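Local atomic coordinates of Sn-glycerol-3-phosphate ABC transporter substrate-binding protein UspB (Mycobacterium tuberculosis, PDB entry 4MFI), a protein that probably delivers glycerophosphocholine to an ATP-binding cassette importer, serving as its extracytoplasmic substrate-binding subunit. Residues A[154-159]-A[271-276]; A[161-166]-A[185-190]. One frame throughout, in Å; residues are numbered along the deposited sequence.

Contact 1: A[154-159]-A[271-276]; sequences TPLFYY and ASTGSL
T154 and T273 are joined by two hydrogen bonds: T273 N donates to T154 O at 2.8 Å, while T154 N reaches T273 OG1 at 3.1 Å. With chi1 at 49°, the T273 hydroxyl sits over its own main chain, facing the T154 peptide, and one backbone bond and one hydroxyl bond hold T154 to T273. Within these segments the regular hydrogen-bonded pairing is L156 with A271, L156 N to A271 O at 2.8 Å and A271 N to L156 O at 3.1 Å, and it continues from Y158 to A269; P155, which lacks an N-H, suits the non-hydrogen-bonded position opposite S272. Y158 OH donates to S272 O at 2.8 Å, tilted 28° from the carbonyl plane, and S275 N approaches that oxygen from the opposite face. S272 OG in turn accepts from G274 N in an ST turn. Farther out, the Y158 ring lies with CE2 3.8 Å from A271 CB, where a small methyl fits, and CE1 3.9 Å from L276 CD1. Helix 366-374 touches L156 and T273. In the mixed sheet of this solute-binding-protein fold, hydroxyls thus supplement the backbone bonds as strand 268-272 turns into helix 276-282, and two donors hold the S272 carbonyl there.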
loop_
_atom_site.group_PDB
_atom_site.type_symbol
_atom_site.label_atom_id
_atom_site.label_comp_id
_atom_site.label_asym_id
_atom_site.label_seq_id
_atom_site.Cartn_x
_atom_site.Cartn_y
_atom_site.Cartn_z
ATOM N N THR A 154 1.304 -3.966 -2.807
ATOM C CA THR A 154 0.699 -4.796 -1.769
ATOM C C THR A 154 1.816 -5.527 -1.041
ATOM O O THR A 154 2.954 -5.564 -1.515
ATOM C CB THR A 154 -0.248 -5.887 -2.332
ATOM O OG1 THR A 154 0.532 -6.928 -2.929
ATOM C CG2 THR A 154 -1.239 -5.323 -3.338
ATOM N N PRO A 155 1.502 -6.128 0.111
ATOM C CA PRO A 155 2.478 -7.065 0.668
ATOM C C PRO A 155 2.586 -8.326 -0.197
ATOM O O PRO A 155 1.678 -8.657 -0.972
ATOM C CB PRO A 155 1.882 -7.405 2.038
ATOM C CG PRO A 155 1.030 -6.212 2.377
ATOM C CD PRO A 155 0.410 -5.849 1.059
ATOM N N LEU A 156 3.707 -9.020 -0.050
ATOM C CA LEU A 156 3.995 -10.236 -0.793
ATOM C C LEU A 156 4.764 -11.162 0.145
ATOM O O LEU A 156 5.524 -10.690 0.991
ATOM C CB LEU A 156 4.850 -9.888 -2.008
ATOM C CG LEU A 156 4.922 -10.908 -3.136
ATOM C CD1 LEU A 156 3.536 -11.183 -3.691
ATOM C CD2 LEU A 156 5.857 -10.394 -4.232
ATOM N N PHE A 157 4.557 -12.472 0.015
ATOM C CA PHE A 157 5.250 -13.451 0.852
ATOM C C PHE A 157 6.465 -13.980 0.092
ATOM O O PHE A 157 6.327 -14.679 -0.908
ATOM C CB PHE A 157 4.292 -14.592 1.238
ATOM C CG PHE A 157 4.832 -15.518 2.295
ATOM C CD1 PHE A 157 5.742 -16.523 1.970
ATOM C CD2 PHE A 157 4.410 -15.404 3.616
ATOM C CE1 PHE A 157 6.246 -17.383 2.959
ATOM C CE2 PHE A 157 4.893 -16.264 4.603
ATOM C CZ PHE A 157 5.817 -17.251 4.276
ATOM N N TYR A 158 7.656 -13.622 0.558
ATOM C CA TYR A 158 8.897 -14.042 -0.073
ATOM C C TYR A 158 9.442 -15.265 0.646
ATOM O O TYR A 158 9.434 -15.314 1.880
ATOM C CB TYR A 158 9.930 -12.916 0.007
ATOM C CG TYR A 158 9.579 -11.674 -0.785
ATOM C CD1 TYR A 158 10.009 -11.531 -2.100
ATOM C CD2 TYR A 158 8.836 -10.633 -0.220
ATOM C CE1 TYR A 158 9.719 -10.399 -2.837
ATOM C CE2 TYR A 158 8.528 -9.485 -0.963
ATOM C CZ TYR A 158 8.974 -9.379 -2.275
ATOM O OH TYR A 158 8.701 -8.252 -3.032
ATOM N N TYR A 159 9.935 -16.247 -0.103
ATOM C CA TYR A 159 10.509 -17.433 0.531
ATOM C C TYR A 159 11.753 -17.966 -0.161
ATOM O O TYR A 159 11.877 -17.913 -1.386
ATOM C CB TYR A 159 9.467 -18.540 0.745
ATOM C CG TYR A 159 8.907 -19.212 -0.498
ATOM C CD1 TYR A 159 7.850 -18.649 -1.213
ATOM C CD2 TYR A 159 9.401 -20.441 -0.927
ATOM C CE1 TYR A 159 7.316 -19.287 -2.335
ATOM C CE2 TYR A 159 8.877 -21.084 -2.039
ATOM C CZ TYR A 159 7.842 -20.503 -2.746
ATOM O OH TYR A 159 7.329 -21.154 -3.847
ATOM N N ALA A 271 6.918 -8.568 2.756
ATOM C CA ALA A 271 7.440 -7.253 2.435
ATOM C C ALA A 271 6.680 -6.708 1.236
ATOM O O ALA A 271 5.851 -7.401 0.659
ATOM C CB ALA A 271 8.937 -7.328 2.146
ATOM N N SER A 272 6.960 -5.474 0.849
ATOM C CA SER A 272 6.231 -4.890 -0.268
ATOM C C SER A 272 6.574 -5.534 -1.602
ATOM O O SER A 272 7.705 -5.988 -1.823
ATOM C CB SER A 272 6.521 -3.394 -0.351
ATOM O OG SER A 272 5.762 -2.780 -1.374
ATOM N N THR A 273 5.592 -5.548 -2.500
ATOM C CA THR A 273 5.850 -5.839 -3.907
ATOM C C THR A 273 6.893 -4.865 -4.469
ATOM O O THR A 273 7.599 -5.185 -5.430
ATOM C CB THR A 273 4.555 -5.753 -4.748
ATOM O OG1 THR A 273 3.868 -4.529 -4.450
ATOM C CG2 THR A 273 3.640 -6.914 -4.433
ATOM N N GLY A 274 6.998 -3.683 -3.862
ATOM C CA GLY A 274 7.971 -2.692 -4.287
ATOM C C GLY A 274 9.410 -3.120 -4.064
ATOM O O GLY A 274 10.334 -2.527 -4.632
ATOM N N SER A 275 9.604 -4.145 -3.240
ATOM C CA SER A 275 10.939 -4.658 -2.954
ATOM C C SER A 275 11.357 -5.775 -3.897
ATOM O O SER A 275 12.496 -6.241 -3.834
ATOM C CB SER A 275 11.022 -5.157 -1.511
ATOM O OG SER A 275 10.912 -4.075 -0.605
ATOM N N LEU A 276 10.449 -6.205 -4.769
ATOM C CA LEU A 276 10.715 -7.357 -5.631
ATOM C C LEU A 276 11.941 -7.172 -6.532
ATOM O O LEU A 276 12.797 -8.056 -6.608
ATOM C CB LEU A 276 9.474 -7.725 -6.458
ATOM C CG LEU A 276 9.597 -8.916 -7.414
ATOM C CD1 LEU A 276 10.027 -10.188 -6.676
ATOM C CD2 LEU A 276 8.287 -9.153 -8.159
#

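Contact 2: A[161-166]-A[185-190]; sequences KAAWQQ and PELQRV
L187 reaches across to W164 with both of its methyl groups, and this pair forms the apolar heart of the contact. L187 CD2 lies 3.6 Å from W164 CE3 and L187 CD1 3.6 Å from W164 CZ3, so the two methyls meet the CE3-CZ3-CH2 side of the six-membered ring obliquely. L187 has CG anti to its carbonyl carbon (chi1 -76°), which carries the methyls over to the other helix; L187 CD2 also comes within 4.1 Å of A163 CB, where a short side chain lets the helices approach. Outside the two segments, W164 NE1 donates to R172 O, and the ring meets those of Y159 and W183.

V190, whose CB points at helix 161-166, fills the next position. Its CG2 rests 3.6 Å from A163 O and its CG1 3.7 Å from Q166 O, so a beta-branched residue presents one methyl to each neighbour. The Q166 side chain bends away from the other helix at chi2.

At the outer margin the contact becomes polar, and water does the joining. Q166 O accepts from two waters: one, 2.7 Å away, also donates to E186 OE2; the other accepts from R189 NH2 and gives a further bond to Q166 OE1. R189 itself grips E186 side-on, NE to OE1 and NH2 to OE2, the latter at 2.7 Å. Both oxygens lie in the guanidinium plane, but the nitrogens meet the carboxylate from well out of its own plane, so the two flat groups are not coplanar. V190 CG1 lies over one face of the guanidinium, toward its margin.

The axes of the two short segments approach to 9.0 Å at 110°, a steep helix-helix packing with an apolar centre and a hydrated, charged outer margin, in the alpha/beta architecture of a periplasmic-binding-protein-type solute receptor.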
loop_
_atom_site.group_PDB
_atom_site.type_symbol
_atom_site.label_atom_id
_atom_site.label_comp_id
_atom_site.label_asym_id
_atom_site.label_seq_id
_atom_site.Cartn_x
_atom_site.Cartn_y
_atom_site.Cartn_z
ATOM N N LYS A 161 13.922 -20.818 -1.400
ATOM C CA LYS A 161 13.619 -22.172 -1.865
ATOM C C LYS A 161 14.577 -23.222 -1.319
ATOM O O LYS A 161 14.178 -24.362 -1.118
ATOM C CB LYS A 161 13.539 -22.232 -3.387
ATOM C CG LYS A 161 12.366 -21.451 -3.925
ATOM C CD LYS A 161 11.925 -21.967 -5.275
ATOM C CE LYS A 161 10.745 -21.174 -5.792
ATOM N NZ LYS A 161 10.215 -21.776 -7.042
ATOM N N ALA A 162 15.829 -22.846 -1.072
ATOM C CA ALA A 162 16.766 -23.791 -0.473
ATOM C C ALA A 162 16.325 -24.165 0.939
ATOM O O ALA A 162 16.401 -25.331 1.327
ATOM C CB ALA A 162 18.181 -23.235 -0.468
ATOM N N ALA A 163 15.858 -23.181 1.705
ATOM C CA ALA A 163 15.367 -23.445 3.053
ATOM C C ALA A 163 14.111 -24.312 2.994
ATOM O O ALA A 163 13.971 -25.266 3.760
ATOM C CB ALA A 163 15.087 -22.132 3.799
ATOM N N TRP A 164 13.196 -23.975 2.082
ATOM C CA TRP A 164 11.966 -24.744 1.894
ATOM C C TRP A 164 12.290 -26.203 1.588
ATOM O O TRP A 164 11.682 -27.116 2.154
ATOM C CB TRP A 164 11.142 -24.134 0.752
ATOM C CG TRP A 164 9.889 -23.399 1.179
ATOM C CD1 TRP A 164 8.617 -23.650 0.746
ATOM C CD2 TRP A 164 9.785 -22.304 2.116
ATOM N NE1 TRP A 164 7.730 -22.787 1.353
ATOM C CE2 TRP A 164 8.419 -21.948 2.189
ATOM C CE3 TRP A 164 10.709 -21.588 2.889
ATOM C CZ2 TRP A 164 7.954 -20.920 3.019
ATOM C CZ3 TRP A 164 10.247 -20.562 3.707
ATOM C CH2 TRP A 164 8.882 -20.243 3.771
ATOM N N GLN A 165 13.256 -26.419 0.699
ATOM C CA GLN A 165 13.641 -27.770 0.301
ATOM C C GLN A 165 14.241 -28.550 1.466
ATOM O O GLN A 165 13.900 -29.719 1.679
ATOM C CB GLN A 165 14.629 -27.720 -0.860
ATOM C CG GLN A 165 14.011 -27.293 -2.174
ATOM C CD GLN A 165 15.039 -27.189 -3.283
ATOM O OE1 GLN A 165 16.125 -27.775 -3.199
ATOM N NE2 GLN A 165 14.708 -26.441 -4.329
ATOM N N GLN A 166 15.117 -27.900 2.230
ATOM C CA GLN A 166 15.759 -28.567 3.361
ATOM C C GLN A 166 14.745 -28.917 4.445
ATOM O O GLN A 166 14.881 -29.934 5.138
ATOM C CB GLN A 166 16.896 -27.717 3.939
ATOM C CG GLN A 166 18.144 -27.698 3.069
ATOM C CD GLN A 166 18.708 -29.093 2.829
ATOM O OE1 GLN A 166 18.658 -29.958 3.708
ATOM N NE2 GLN A 166 19.244 -29.320 1.631
ATOM N N PRO A 185 9.137 -23.864 13.074
ATOM C CA PRO A 185 10.242 -24.486 13.813
ATOM C C PRO A 185 11.152 -25.347 12.938
ATOM O O PRO A 185 12.361 -25.369 13.174
ATOM C CB PRO A 185 9.517 -25.342 14.855
ATOM C CG PRO A 185 8.260 -24.541 15.129
ATOM C CD PRO A 185 7.846 -24.056 13.761
ATOM N N GLU A 186 10.602 -26.028 11.937
ATOM C CA GLU A 186 11.461 -26.791 11.036
ATOM C C GLU A 186 12.318 -25.874 10.179
ATOM O O GLU A 186 13.502 -26.138 9.965
ATOM C CB GLU A 186 10.653 -27.749 10.159
ATOM C CG GLU A 186 11.501 -28.570 9.186
ATOM C CD GLU A 186 12.372 -29.640 9.842
ATOM O OE1 GLU A 186 12.459 -29.712 11.090
ATOM O OE2 GLU A 186 12.974 -30.424 9.082
ATOM N N LEU A 187 11.731 -24.788 9.689
ATOM C CA LEU A 187 12.520 -23.800 8.958
ATOM C C LEU A 187 13.615 -23.210 9.843
ATOM O O LEU A 187 14.730 -22.973 9.381
ATOM C CB LEU A 187 11.621 -22.700 8.396
ATOM C CG LEU A 187 10.817 -23.094 7.154
ATOM C CD1 LEU A 187 9.685 -22.103 6.941
ATOM C CD2 LEU A 187 11.735 -23.160 5.929
ATOM N N GLN A 188 13.319 -22.995 11.121
ATOM C CA GLN A 188 14.343 -22.494 12.037
ATOM C C GLN A 188 15.510 -23.479 12.186
ATOM O O GLN A 188 16.675 -23.074 12.226
ATOM C CB GLN A 188 13.740 -22.174 13.409
ATOM C CG GLN A 188 14.732 -21.562 14.389
ATOM C CD GLN A 188 15.289 -20.235 13.910
ATOM O OE1 GLN A 188 14.535 -19.320 13.568
ATOM N NE2 GLN A 188 16.614 -20.123 13.876
ATOM N N ARG A 189 15.201 -24.770 12.268
ATOM C CA ARG A 189 16.249 -25.783 12.338
ATOM C C ARG A 189 17.142 -25.708 11.107
ATOM O O ARG A 189 18.375 -25.803 11.214
ATOM C CB ARG A 189 15.633 -27.179 12.440
ATOM C CG ARG A 189 16.664 -28.286 12.582
ATOM C CD ARG A 189 16.017 -29.661 12.608
ATOM N NE ARG A 189 15.463 -30.035 11.309
ATOM C CZ ARG A 189 16.189 -30.501 10.299
ATOM N NH1 ARG A 189 17.504 -30.643 10.434
ATOM N NH2 ARG A 189 15.602 -30.817 9.152
ATOM N N VAL A 190 16.538 -25.553 9.930
ATOM C CA VAL A 190 17.348 -25.642 8.719
ATOM C C VAL A 190 18.129 -24.371 8.403
ATOM O O VAL A 190 19.091 -24.432 7.643
ATOM C CB VAL A 190 16.566 -26.136 7.469
ATOM C CG1 VAL A 190 15.873 -27.467 7.749
ATOM C CG2 VAL A 190 15.589 -25.097 6.994
HETATM O O HOH W 1 17.253 -30.878 6.535
HETATM O O HOH W 2 13.443 -31.704 6.580
#

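Contact 1 is a buried contact whose centre lies about 11 Å from the centre of the chain, whereas contact 2 is partly buried, its centre about 29 Å out. The first joins two strands of the mixed sheet and relies on direct hydrogen bonds; the second brings two helices together without any direct hydrogen bond between them, through apolar side chains and bridging waters. They hold different elements, yet strand 144-160 runs straight into helix 161-166, and the two sites touch: Y159 CB lies 3.5 Å from W164 CH2, and F157 CE1 also packs 3.9 Å from W164 CZ2, linking the sheet to the helical layer outside it.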